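Local coordinates for protein beta-1,3-1,4-glucanase (Caldicellulosiruptor sp. F32, PDB 5H4R) that hydrolyses mixed-linkage beta-1,3-1,4-glucans such as lichenan, probably cutting their chains within a TIM-barrel cleft, as a glycoside hydrolase of family 5, at residues A[84-89]-A[126-131]; A[146-151]-A[160-165]; A[169-174]-A[226-231]. The protein carries 1 engineered substitution. One frame throughout, in Å; residues are numbered along the deposited sequence.

Contact 1: A[84-89]-A[126-131]; sequences QMIDTV and VDYAMK
I86 and the pair Y128-A129 form an apolar helix-helix contact on the outside of a TIM barrel, between helix 83-91 and helix 116-131. The backbones come closest at I86 and A129, CA to CA 6.3 Å. I86 carries its side of the contact with both branches of its beta carbon. With chi1 at -54°, CG1 sits beside the backbone N and CG2 anti to it; CG2 lies 3.9 Å from A129 CA, while CG1 meets Y128 CB at 3.8 Å. The side chains of I86 and Y128 cross at about a right angle, and the isoleucine approaches the ring obliquely, touching the tyrosine at CB and CD2. A beta-branched residue suits this place because its two arms can touch two successive residues, Y128 and A129. Alanine suits the other side, its single methyl leaving room for CG2 to settle close to the backbone. Y128 OH is hydrogen-bonded to R121 NH1 of the same helix. D87 adds a polar link beside the apolar one, its OD1 bonded to N132 and bridged to K83. Beneath the two helices runs strand 96-99 of the barrel, whose I97 touches both I86 and A129.

Contact 2: A[146-151]-A[160-165]; sequences PGYYYP and IKYVKS
Y162 OH is hydrogen-bonded to OD2 of D143, which ties the tip of a helix side chain to the loop against which its ring packs. That loop follows strand 135-139 of the TIM barrel and leads into helix 156-173, so the contact folds a beta-alpha connection back onto its own helix. H141 and H142, which line the glycan pocket, lie earlier in the same connection. The Y162 ring offers a flat face to the loop: Y148 CB stands over its centre, 3.9 Å from the centroid and only 6° off the normal, a CH-pi contact. The Y148 ring itself comes to that face edge-on, an offset edge-to-face pair with planes at 69° and Y148 CD1 3.5 Å from Y162 CE1. CG of Y162 lies anti to its backbone N (chi1 -172°), which extends the ring off the helix toward the loop, under Y148 CB. A leucine in its place would probably leave D143 without this hydroxyl mate and Y148 without an aromatic face to rest on. One helix residue further on, V163 sets an aliphatic branch obliquely against the Y149 ring, a pairing suited to a buried place, with V163 CG2 3.6 Å from Y149 CD2.

Contact 3: A[169-174]-A[226-231]; sequences QVATRF and RSTGGN
Directly, A171 and T172 meet T228 by van der Waals contact alone. T228 belongs to a type I beta turn from R226 to G229, and its side chain touches the two helix residues with different atoms. Its OG1 lies 3.8 Å from A171 CB, and its CG2 lies 3.9 Å from T172 OG1. With chi1 at 62°, T228 holds OG1 between its backbone N and carbonyl carbon, leaving CG2 anti to that carbon and directed at T172. The small methyl of A171 lets the turn come near the helix, CA of T172 and CA of T228 being 6.1 Å apart. In fold terms this is where the ends of two outer helices of the TIM barrel meet: helix 156-173 gives its last turn, and helix 205-226 runs out into the loop before strand 237-240.

Hydrogen bonds belong to the surroundings. N232 ND2 serves both sides, bonding to T228 OG1 and to the carbonyl oxygen of A171, and so bridges turn and helix. Threonine suits position 228 because it offers a hydroxyl to N232 and a methyl to T172 at once. T172 OG1 bonds back to the carbonyl oxygen of T168 in its own helix, a usual resting place for a helical threonine hydroxyl.

Positive phi at G229 (81°) and G230 (59°) favours glycine, and the chain then reaches N231, whose backbone is hydrogen-bonded to K175.

Contacts 2 and 3 share helix 156-173: its 160-165 part packs on the preceding loop, and its 169-174 part on the turn after helix 205-226. Contact 1 joins two other helix segments but meets contact 3 directly, V126 CG1 lying 3.8 Å from F174 CE1. Contacts 1 and 2 are mostly buried, whereas contact 3 is partly open to solvent, with T172 exposed. Chemistry follows place: aliphatic groups and the base of a tyrosine in contact 1, mainly aromatic rings in contact 2, an alanine and two threonines in contact 3. The threonine hydroxyls of contact 3 bond to neighbours outside its segments, whereas the Y162 hydroxyl in contact 2 binds the very loop its ring packs on. Contact 2 buries the largest area, about 211 Å².

Contact 1: A[84-89]-A[126-131]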
ATOM      1  N   GLN A  84      16.809  13.365   6.128  1.00 14.61           N
ATOM      2  CA  GLN A  84      17.338  13.729   4.817  1.00 15.01           C
ATOM      3  C   GLN A  84      16.778  12.813   3.733  1.00 13.74           C
ATOM      4  O   GLN A  84      16.498  13.251   2.615  1.00 15.37           O
ATOM      5  CB  GLN A  84      18.873  13.682   4.833  1.00 19.96           C
ATOM      6  CG  GLN A  84      19.516  14.227   3.578  1.00 38.14           C
ATOM      7  CD  GLN A  84      21.046  14.178   3.614  1.00 52.93           C
ATOM      8  OE1 GLN A  84      21.648  13.684   4.568  1.00 40.63           O
ATOM      9  NE2 GLN A  84      21.676  14.699   2.566  1.00 55.23           N
ATOM     10  N   MET A  85      16.613  11.540   4.043  1.00 12.27           N
ATOM     11  CA  MET A  85      16.059  10.611   3.067  1.00 11.12           C
ATOM     12  C   MET A  85      14.636  10.993   2.691  1.00 12.37           C
ATOM     13  O   MET A  85      14.280  11.032   1.511  1.00 12.50           O
ATOM     14  CB  MET A  85      16.108   9.208   3.652  1.00 16.40           C
ATOM     15  CG  MET A  85      15.647   8.120   2.726  1.00 18.31           C
ATOM     16  SD  MET A  85      15.626   6.546   3.607  1.00 17.41           S
ATOM     17  CE  MET A  85      17.258   6.479   4.220  1.00 10.13           C
ATOM     18  N   ILE A  86      13.798  11.282   3.687  1.00 10.02           N
ATOM     19  CA  ILE A  86      12.426  11.667   3.382  1.00 10.47           C
ATOM     20  C   ILE A  86      12.398  13.008   2.655  1.00 12.04           C
ATOM     21  O   ILE A  86      11.587  13.216   1.746  1.00 10.71           O
ATOM     22  CB  ILE A  86      11.589  11.679   4.670  1.00 12.84           C
ATOM     23  CG1 ILE A  86      11.700  10.321   5.392  1.00 11.68           C
ATOM     24  CG2 ILE A  86      10.136  12.045   4.372  1.00 14.43           C
ATOM     25  CD1 ILE A  86      11.427   9.137   4.507  1.00 12.34           C
ATOM     26  N   ASP A  87      13.277  13.939   3.039  1.00 13.27           N
ATOM     27  CA  ASP A  87      13.418  15.201   2.304  1.00 13.09           C
ATOM     28  C   ASP A  87      13.693  14.954   0.827  1.00 12.74           C
ATOM     29  O   ASP A  87      13.164  15.655  -0.044  1.00 13.91           O
ATOM     30  CB  ASP A  87      14.573  16.027   2.850  1.00 14.30           C
ATOM     31  CG  ASP A  87      14.360  16.563   4.259  1.00 18.66           C
ATOM     32  OD1 ASP A  87      13.242  16.519   4.824  1.00 16.43           O
ATOM     33  OD2 ASP A  87      15.373  17.065   4.794  1.00 18.18           O
ATOM     34  N   THR A  88      14.567  13.988   0.540  1.00 12.46           N
ATOM     35  CA  THR A  88      14.923  13.654  -0.835  1.00 14.46           C
ATOM     36  C   THR A  88      13.717  13.132  -1.612  1.00 11.99           C
ATOM     37  O   THR A  88      13.503  13.516  -2.766  1.00 12.66           O
ATOM     38  CB  THR A  88      16.062  12.632  -0.812  1.00 13.64           C
ATOM     39  OG1 THR A  88      17.225  13.242  -0.229  1.00 15.12           O
ATOM     40  CG2 THR A  88      16.416  12.163  -2.217  1.00 14.15           C
ATOM     41  N   VAL A  89      12.907  12.286  -0.975  1.00 12.09           N
ATOM     42  CA  VAL A  89      11.691  11.758  -1.595  1.00 11.15           C
ATOM     43  C   VAL A  89      10.708  12.889  -1.895  1.00 11.40           C
ATOM     44  O   VAL A  89      10.156  12.973  -3.000  1.00 11.10           O
ATOM     45  CB  VAL A  89      11.069  10.686  -0.689  1.00 10.17           C
ATOM     46  CG1 VAL A  89       9.685  10.271  -1.184  1.00 10.41           C
ATOM     47  CG2 VAL A  89      11.980   9.455  -0.585  1.00 11.73           C
ATOM     48  N   VAL A 126       7.362   8.918  10.932  1.00 10.36           N
ATOM     49  CA  VAL A 126       6.154   9.649  10.540  1.00 10.73           C
ATOM     50  C   VAL A 126       6.406  11.150  10.642  1.00 12.02           C
ATOM     51  O   VAL A 126       5.999  11.934   9.770  1.00 11.18           O
ATOM     52  CB  VAL A 126       4.965   9.197  11.409  1.00  9.01           C
ATOM     53  CG1 VAL A 126       3.734  10.107  11.157  1.00 11.92           C
ATOM     54  CG2 VAL A 126       4.652   7.731  11.132  1.00 10.60           C
ATOM     55  N   ASP A 127       7.094  11.573  11.706  1.00  9.91           N
ATOM     56  CA  ASP A 127       7.374  12.991  11.916  1.00 10.79           C
ATOM     57  C   ASP A 127       8.267  13.547  10.810  1.00 12.18           C
ATOM     58  O   ASP A 127       8.111  14.709  10.415  1.00 12.63           O
ATOM     59  CB  ASP A 127       8.016  13.227  13.297  1.00 13.35           C
ATOM     60  CG  ASP A 127       7.014  13.164  14.449  1.00 17.37           C
ATOM     61  OD1 ASP A 127       5.819  12.931  14.199  1.00 13.80           O
ATOM     62  OD2 ASP A 127       7.419  13.343  15.620  1.00 17.65           O
ATOM     63  N   TYR A 128       9.221  12.745  10.303  1.00 11.44           N
ATOM     64  CA  TYR A 128      10.026  13.220   9.180  1.00 10.76           C
ATOM     65  C   TYR A 128       9.123  13.638   8.036  1.00 12.88           C
ATOM     66  O   TYR A 128       9.368  14.655   7.377  1.00 12.82           O
ATOM     67  CB  TYR A 128      10.981  12.152   8.629  1.00 13.37           C
ATOM     68  CG  TYR A 128      12.045  11.572   9.542  1.00 14.66           C
ATOM     69  CD1 TYR A 128      12.551  12.270  10.625  1.00 14.12           C
ATOM     70  CD2 TYR A 128      12.543  10.308   9.285  1.00 13.44           C
ATOM     71  CE1 TYR A 128      13.537  11.699  11.450  1.00 18.30           C
ATOM     72  CE2 TYR A 128      13.517   9.739  10.090  1.00 13.80           C
ATOM     73  CZ  TYR A 128      14.010  10.425  11.156  1.00 14.89           C
ATOM     74  OH  TYR A 128      14.988   9.805  11.918  1.00 17.99           O
ATOM     75  N   ALA A 129       8.105  12.818   7.762  1.00 10.54           N
ATOM     76  CA  ALA A 129       7.195  13.062   6.642  1.00 13.40           C
ATOM     77  C   ALA A 129       6.227  14.199   6.938  1.00 11.36           C
ATOM     78  O   ALA A 129       5.920  15.018   6.055  1.00 11.72           O
ATOM     79  CB  ALA A 129       6.432  11.787   6.322  1.00 11.32           C
ATOM     80  N   MET A 130       5.715  14.267   8.165  1.00 11.52           N
ATOM     81  CA  MET A 130       4.846  15.389   8.525  1.00 12.48           C
ATOM     82  C   MET A 130       5.585  16.716   8.410  1.00 13.85           C
ATOM     83  O   MET A 130       5.002  17.732   8.018  1.00 14.54           O
ATOM     84  CB  MET A 130       4.296  15.215   9.947  1.00 16.00           C
ATOM     85  CG  MET A 130       3.462  13.955  10.138  1.00 18.02           C
ATOM     86  SD  MET A 130       1.838  14.007   9.331  1.00 19.34           S
ATOM     87  CE  MET A 130       1.007  15.271  10.258  1.00 23.50           C
ATOM     88  N   LYS A 131       6.871  16.750   8.778  1.00 12.21           N
ATOM     89  CA  LYS A 131       7.620  17.995   8.659  1.00 14.93           C
ATOM     90  C   LYS A 131       7.715  18.448   7.213  1.00 17.76           C
ATOM     91  O   LYS A 131       7.806  19.657   6.944  1.00 18.71           O
ATOM     92  CB  LYS A 131       9.006  17.827   9.266  1.00 17.08           C
ATOM     93  CG  LYS A 131       8.978  17.841  10.778  1.00 19.21           C
ATOM     94  CD  LYS A 131      10.371  17.617  11.371  1.00 26.59           C
ATOM     95  CE  LYS A 131      10.460  18.037  12.852  1.00 49.56           C
ATOM     96  NZ  LYS A 131       9.705  17.133  13.760  1.00 56.92           N
TER

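Contact 2: A[146-151]-A[160-165]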
ATOM      1  N   PRO A 146      -1.868 -17.197  11.858  1.00 15.03           N
ATOM      2  CA  PRO A 146      -2.711 -17.557  12.995  1.00 16.83           C
ATOM      3  C   PRO A 146      -2.098 -17.056  14.299  1.00 17.88           C
ATOM      4  O   PRO A 146      -0.895 -17.149  14.519  1.00 21.84           O
ATOM      5  CB  PRO A 146      -2.756 -19.089  12.927  1.00 24.88           C
ATOM      6  CG  PRO A 146      -2.501 -19.397  11.474  1.00 21.41           C
ATOM      7  CD  PRO A 146      -1.494 -18.375  11.050  1.00 18.14           C
ATOM      8  N   GLY A 147      -2.935 -16.487  15.152  1.00 23.23           N
ATOM      9  CA  GLY A 147      -2.463 -15.885  16.371  1.00 24.77           C
ATOM     10  C   GLY A 147      -2.266 -14.392  16.281  1.00 19.61           C
ATOM     11  O   GLY A 147      -2.217 -13.726  17.321  1.00 17.64           O
ATOM     12  N   TYR A 148      -2.150 -13.851  15.061  1.00 14.32           N
ATOM     13  CA  TYR A 148      -2.153 -12.409  14.855  1.00 11.13           C
ATOM     14  C   TYR A 148      -3.360 -12.103  13.975  1.00 11.13           C
ATOM     15  O   TYR A 148      -4.490 -12.344  14.403  1.00 12.88           O
ATOM     16  CB  TYR A 148      -0.790 -11.937  14.339  1.00 10.50           C
ATOM     17  CG  TYR A 148       0.322 -12.298  15.298  1.00 13.33           C
ATOM     18  CD1 TYR A 148       0.473 -11.619  16.498  1.00 17.30           C
ATOM     19  CD2 TYR A 148       1.203 -13.320  15.020  1.00 20.64           C
ATOM     20  CE1 TYR A 148       1.471 -11.962  17.397  1.00 16.54           C
ATOM     21  CE2 TYR A 148       2.217 -13.659  15.912  1.00 23.75           C
ATOM     22  CZ  TYR A 148       2.337 -12.976  17.093  1.00 17.25           C
ATOM     23  OH  TYR A 148       3.337 -13.307  17.992  1.00 21.17           O
ATOM     24  N   TYR A 149      -3.160 -11.584  12.758  1.00 10.84           N
ATOM     25  CA  TYR A 149      -4.260 -11.318  11.822  1.00 11.92           C
ATOM     26  C   TYR A 149      -4.429 -12.553  10.941  1.00 13.05           C
ATOM     27  O   TYR A 149      -3.527 -12.898  10.170  1.00 14.15           O
ATOM     28  CB  TYR A 149      -3.979 -10.071  10.972  1.00 10.78           C
ATOM     29  CG  TYR A 149      -5.145  -9.629  10.108  1.00 11.16           C
ATOM     30  CD1 TYR A 149      -5.612 -10.426   9.067  1.00 12.56           C
ATOM     31  CD2 TYR A 149      -5.807  -8.419  10.358  1.00 11.83           C
ATOM     32  CE1 TYR A 149      -6.683 -10.039   8.291  1.00 14.56           C
ATOM     33  CE2 TYR A 149      -6.874  -8.026   9.575  1.00 12.92           C
ATOM     34  CZ  TYR A 149      -7.299  -8.832   8.546  1.00 12.93           C
ATOM     35  OH  TYR A 149      -8.367  -8.430   7.775  1.00 19.59           O
ATOM     36  N   TYR A 150      -5.560 -13.241  11.066  1.00 11.98           N
ATOM     37  CA  TYR A 150      -5.820 -14.336  10.140  1.00 11.68           C
ATOM     38  C   TYR A 150      -7.311 -14.402   9.799  1.00 15.12           C
ATOM     39  O   TYR A 150      -8.152 -14.571  10.696  1.00 13.45           O
ATOM     40  CB  TYR A 150      -5.327 -15.675  10.705  1.00 12.47           C
ATOM     41  CG  TYR A 150      -4.969 -16.647   9.613  1.00 12.79           C
ATOM     42  CD1 TYR A 150      -3.835 -16.436   8.812  1.00 13.75           C
ATOM     43  CD2 TYR A 150      -5.787 -17.736   9.322  1.00 15.51           C
ATOM     44  CE1 TYR A 150      -3.508 -17.303   7.794  1.00 14.46           C
ATOM     45  CE2 TYR A 150      -5.475 -18.601   8.304  1.00 18.45           C
ATOM     46  CZ  TYR A 150      -4.329 -18.391   7.545  1.00 15.53           C
ATOM     47  OH  TYR A 150      -4.073 -19.277   6.530  1.00 18.86           O
ATOM     48  N   PRO A 151      -7.686 -14.297   8.507  1.00 12.12           N
ATOM     49  CA  PRO A 151      -9.113 -14.114   8.162  1.00 12.66           C
ATOM     50  C   PRO A 151      -9.881 -15.404   7.901  1.00 13.83           C
ATOM     51  O   PRO A 151     -10.264 -15.720   6.768  1.00 14.16           O
ATOM     52  CB  PRO A 151      -9.026 -13.247   6.907  1.00 12.00           C
ATOM     53  CG  PRO A 151      -7.786 -13.774   6.209  1.00 13.36           C
ATOM     54  CD  PRO A 151      -6.811 -14.052   7.334  1.00 11.47           C
ATOM     55  N   ILE A 160      -9.787 -10.491  15.708  1.00 11.38           N
ATOM     56  CA  ILE A 160     -10.488  -9.317  16.227  1.00 12.01           C
ATOM     57  C   ILE A 160      -9.683  -8.678  17.350  1.00 12.00           C
ATOM     58  O   ILE A 160      -9.501  -7.457  17.391  1.00 12.17           O
ATOM     59  CB  ILE A 160     -11.903  -9.712  16.702  1.00 10.50           C
ATOM     60  CG1 ILE A 160     -12.792 -10.043  15.496  1.00 13.13           C
ATOM     61  CG2 ILE A 160     -12.530  -8.599  17.522  1.00 14.59           C
ATOM     62  CD1 ILE A 160     -14.092 -10.728  15.834  1.00 17.44           C
ATOM     63  N   LYS A 161      -9.187  -9.501  18.281  1.00 11.03           N
ATOM     64  CA  LYS A 161      -8.410  -8.990  19.407  1.00 12.09           C
ATOM     65  C   LYS A 161      -7.158  -8.276  18.929  1.00 10.53           C
ATOM     66  O   LYS A 161      -6.771  -7.231  19.473  1.00 10.51           O
ATOM     67  CB  LYS A 161      -8.041 -10.139  20.333  1.00 13.99           C
ATOM     68  CG  LYS A 161      -7.350  -9.727  21.586  1.00 15.98           C
ATOM     69  CD  LYS A 161      -7.091 -10.943  22.497  1.00 24.00           C
ATOM     70  CE  LYS A 161      -6.534 -10.555  23.857  1.00 33.48           C
ATOM     71  NZ  LYS A 161      -7.524  -9.871  24.732  1.00 66.84           N
ATOM     72  N   TYR A 162      -6.499  -8.841  17.912  1.00 10.11           N
ATOM     73  CA  TYR A 162      -5.277  -8.253  17.366  1.00 11.78           C
ATOM     74  C   TYR A 162      -5.549  -6.917  16.689  1.00 12.27           C
ATOM     75  O   TYR A 162      -4.857  -5.925  16.953  1.00 10.60           O
ATOM     76  CB  TYR A 162      -4.633  -9.236  16.374  1.00 14.03           C
ATOM     77  CG  TYR A 162      -3.265  -8.799  15.891  1.00 10.75           C
ATOM     78  CD1 TYR A 162      -2.181  -8.827  16.745  1.00 11.39           C
ATOM     79  CD2 TYR A 162      -3.050  -8.361  14.573  1.00 11.90           C
ATOM     80  CE1 TYR A 162      -0.928  -8.435  16.339  1.00 11.89           C
ATOM     81  CE2 TYR A 162      -1.767  -7.958  14.158  1.00 10.50           C
ATOM     82  CZ  TYR A 162      -0.719  -8.012  15.049  1.00 11.45           C
ATOM     83  OH  TYR A 162       0.567  -7.633  14.717  1.00 12.49           O
ATOM     84  N   VAL A 163      -6.545  -6.870  15.801  1.00 12.16           N
ATOM     85  CA  VAL A 163      -6.912  -5.611  15.146  1.00 12.85           C
ATOM     86  C   VAL A 163      -7.286  -4.562  16.191  1.00 11.07           C
ATOM     87  O   VAL A 163      -6.790  -3.427  16.163  1.00 12.18           O
ATOM     88  CB  VAL A 163      -8.052  -5.850  14.134  1.00 11.77           C
ATOM     89  CG1 VAL A 163      -8.574  -4.524  13.566  1.00 11.53           C
ATOM     90  CG2 VAL A 163      -7.584  -6.747  13.014  1.00 12.78           C
ATOM     91  N   LYS A 164      -8.149  -4.934  17.149  1.00 11.61           N
ATOM     92  CA  LYS A 164      -8.548  -3.998  18.206  1.00 11.46           C
ATOM     93  C   LYS A 164      -7.335  -3.477  18.965  1.00 13.95           C
ATOM     94  O   LYS A 164      -7.208  -2.269  19.199  1.00 13.73           O
ATOM     95  CB  LYS A 164      -9.530  -4.663  19.170  1.00 13.04           C
ATOM     96  CG  LYS A 164     -10.932  -4.818  18.654  1.00 22.04           C
ATOM     97  CD  LYS A 164     -11.882  -5.206  19.796  1.00 34.75           C
ATOM     98  CE  LYS A 164     -13.303  -5.393  19.290  1.00 46.42           C
ATOM     99  NZ  LYS A 164     -14.222  -5.872  20.355  1.00 43.26           N
ATOM    100  N   SER A 165      -6.429  -4.369  19.363  1.00 10.14           N
ATOM    101  CA  SER A 165      -5.326  -3.950  20.220  1.00  9.71           C
ATOM    102  C   SER A 165      -4.308  -3.116  19.468  1.00  9.54           C
ATOM    103  O   SER A 165      -3.877  -2.062  19.956  1.00 11.28           O
ATOM    104  CB  SER A 165      -4.621  -5.135  20.854  1.00 13.54           C
ATOM    105  OG  SER A 165      -3.603  -4.613  21.698  1.00 15.77           O
TER

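Contact 3: A[169-174]-A[226-231]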
ATOM      1  N   GLN A 169      -3.797   1.025  20.144  1.00  9.69           N
ATOM      2  CA  GLN A 169      -2.507   1.562  20.548  1.00 10.34           C
ATOM      3  C   GLN A 169      -1.979   2.549  19.527  1.00 10.34           C
ATOM      4  O   GLN A 169      -1.515   3.635  19.891  1.00 12.78           O
ATOM      5  CB  GLN A 169      -1.498   0.441  20.761  1.00 10.44           C
ATOM      6  CG  GLN A 169      -1.804  -0.404  21.962  1.00 10.74           C
ATOM      7  CD  GLN A 169      -0.890  -1.585  22.060  1.00 12.76           C
ATOM      8  OE1 GLN A 169       0.261  -1.466  22.518  1.00 12.57           O
ATOM      9  NE2 GLN A 169      -1.387  -2.748  21.658  1.00 13.69           N
ATOM     10  N   VAL A 170      -2.012   2.181  18.244  1.00 10.05           N
ATOM     11  CA  VAL A 170      -1.469   3.059  17.212  1.00  9.77           C
ATOM     12  C   VAL A 170      -2.336   4.306  17.065  1.00 10.15           C
ATOM     13  O   VAL A 170      -1.831   5.437  17.016  1.00 10.38           O
ATOM     14  CB  VAL A 170      -1.319   2.296  15.887  1.00  9.34           C
ATOM     15  CG1 VAL A 170      -0.880   3.237  14.766  1.00 12.32           C
ATOM     16  CG2 VAL A 170      -0.327   1.137  16.085  1.00 14.68           C
ATOM     17  N   ALA A 171      -3.655   4.132  16.973  1.00 11.32           N
ATOM     18  CA  ALA A 171      -4.517   5.294  16.796  1.00  9.25           C
ATOM     19  C   ALA A 171      -4.391   6.248  17.973  1.00 10.44           C
ATOM     20  O   ALA A 171      -4.401   7.475  17.798  1.00 11.06           O
ATOM     21  CB  ALA A 171      -5.972   4.863  16.613  1.00  9.90           C
ATOM     22  N   THR A 172      -4.260   5.710  19.189  1.00 10.57           N
ATOM     23  CA  THR A 172      -4.125   6.586  20.346  1.00  9.78           C
ATOM     24  C   THR A 172      -2.838   7.401  20.259  1.00  9.20           C
ATOM     25  O   THR A 172      -2.834   8.607  20.535  1.00 10.52           O
ATOM     26  CB  THR A 172      -4.181   5.768  21.651  1.00 10.71           C
ATOM     27  OG1 THR A 172      -5.476   5.177  21.795  1.00 13.58           O
ATOM     28  CG2 THR A 172      -3.943   6.667  22.857  1.00 14.20           C
ATOM     29  N   ARG A 173      -1.731   6.772  19.866  1.00  8.52           N
ATOM     30  CA  ARG A 173      -0.470   7.499  19.777  1.00 12.63           C
ATOM     31  C   ARG A 173      -0.585   8.666  18.809  1.00  9.54           C
ATOM     32  O   ARG A 173      -0.029   9.736  19.057  1.00 11.39           O
ATOM     33  CB  ARG A 173       0.644   6.545  19.339  1.00 12.87           C
ATOM     34  CG  ARG A 173       2.021   7.187  19.129  1.00 12.46           C
ATOM     35  CD  ARG A 173       2.580   7.740  20.431  1.00 12.19           C
ATOM     36  NE  ARG A 173       3.045   6.682  21.337  1.00 12.36           N
ATOM     37  CZ  ARG A 173       4.296   6.232  21.383  1.00 16.09           C
ATOM     38  NH1 ARG A 173       5.217   6.748  20.594  1.00 16.28           N
ATOM     39  NH2 ARG A 173       4.639   5.292  22.246  1.00 17.95           N
ATOM     40  N   PHE A 174      -1.273   8.456  17.680  1.00 10.15           N
ATOM     41  CA  PHE A 174      -1.296   9.406  16.574  1.00 10.39           C
ATOM     42  C   PHE A 174      -2.586  10.221  16.532  1.00 10.94           C
ATOM     43  O   PHE A 174      -2.863  10.863  15.512  1.00 12.46           O
ATOM     44  CB  PHE A 174      -1.084   8.672  15.245  1.00 10.31           C
ATOM     45  CG  PHE A 174       0.313   8.157  15.052  1.00  8.95           C
ATOM     46  CD1 PHE A 174       1.342   8.994  14.648  1.00 13.54           C
ATOM     47  CD2 PHE A 174       0.603   6.819  15.286  1.00  8.83           C
ATOM     48  CE1 PHE A 174       2.626   8.505  14.460  1.00 11.68           C
ATOM     49  CE2 PHE A 174       1.875   6.334  15.103  1.00  8.58           C
ATOM     50  CZ  PHE A 174       2.893   7.167  14.718  1.00  9.44           C
ATOM     51  N   ARG A 226     -12.296   5.056  15.343  1.00 11.36           N
ATOM     52  CA  ARG A 226     -13.205   6.155  15.633  1.00 11.81           C
ATOM     53  C   ARG A 226     -13.406   6.332  17.133  1.00 14.73           C
ATOM     54  O   ARG A 226     -13.659   7.457  17.610  1.00 14.69           O
ATOM     55  CB  ARG A 226     -14.541   5.921  14.949  1.00 12.37           C
ATOM     56  CG  ARG A 226     -14.489   5.845  13.429  1.00 14.04           C
ATOM     57  CD  ARG A 226     -13.783   7.015  12.829  1.00 14.60           C
ATOM     58  NE  ARG A 226     -13.967   7.072  11.374  1.00 13.82           N
ATOM     59  CZ  ARG A 226     -13.116   7.653  10.537  1.00 14.55           C
ATOM     60  NH1 ARG A 226     -12.001   8.208  11.000  1.00 14.73           N
ATOM     61  NH2 ARG A 226     -13.388   7.672   9.238  1.00 13.18           N
ATOM     62  N   SER A 227     -13.336   5.235  17.891  1.00 12.59           N
ATOM     63  CA  SER A 227     -13.601   5.291  19.327  1.00 14.30           C
ATOM     64  C   SER A 227     -12.505   5.990  20.117  1.00 14.69           C
ATOM     65  O   SER A 227     -12.739   6.319  21.287  1.00 15.80           O
ATOM     66  CB  SER A 227     -13.801   3.870  19.876  1.00 15.74           C
ATOM     67  OG  SER A 227     -12.563   3.174  19.948  1.00 17.42           O
ATOM     68  N   THR A 228     -11.339   6.264  19.513  1.00 14.09           N
ATOM     69  CA  THR A 228     -10.221   6.829  20.260  1.00 14.25           C
ATOM     70  C   THR A 228     -10.231   8.351  20.307  1.00 19.61           C
ATOM     71  O   THR A 228      -9.414   8.936  21.023  1.00 19.47           O
ATOM     72  CB  THR A 228      -8.880   6.343  19.686  1.00 13.45           C
ATOM     73  OG1 THR A 228      -8.725   6.769  18.332  1.00 14.28           O
ATOM     74  CG2 THR A 228      -8.754   4.824  19.795  1.00 17.08           C
ATOM     75  N   GLY A 229     -11.140   9.005  19.604  1.00 17.00           N
ATOM     76  CA  GLY A 229     -11.317  10.437  19.746  1.00 18.45           C
ATOM     77  C   GLY A 229     -10.318  11.272  18.972  1.00 17.25           C
ATOM     78  O   GLY A 229      -9.581  10.799  18.106  1.00 13.42           O
ATOM     79  N   GLY A 230     -10.319  12.564  19.299  1.00 22.30           N
ATOM     80  CA  GLY A 230      -9.440  13.500  18.617  1.00 22.27           C
ATOM     81  C   GLY A 230      -9.696  13.536  17.125  1.00 14.42           C
ATOM     82  O   GLY A 230     -10.831  13.426  16.646  1.00 18.24           O
ATOM     83  N   ASN A 231      -8.619  13.661  16.357  1.00 12.77           N
ATOM     84  CA  ASN A 231      -8.784  13.676  14.912  0.50 10.36           C
ATOM     85  C   ASN A 231      -9.077  12.294  14.340  1.00 13.14           C
ATOM     86  O   ASN A 231      -9.360  12.189  13.141  1.00 13.03           O
ATOM     87  CB  ASN A 231      -7.550  14.264  14.226  0.50 13.01           C
ATOM     88  CG  ASN A 231      -7.856  14.741  12.819  0.50 20.11           C
ATOM     89  OD1 ASN A 231      -8.890  15.363  12.583  0.50 20.76           O
ATOM     90  ND2 ASN A 231      -6.974  14.433  11.875  0.50 22.17           N
TER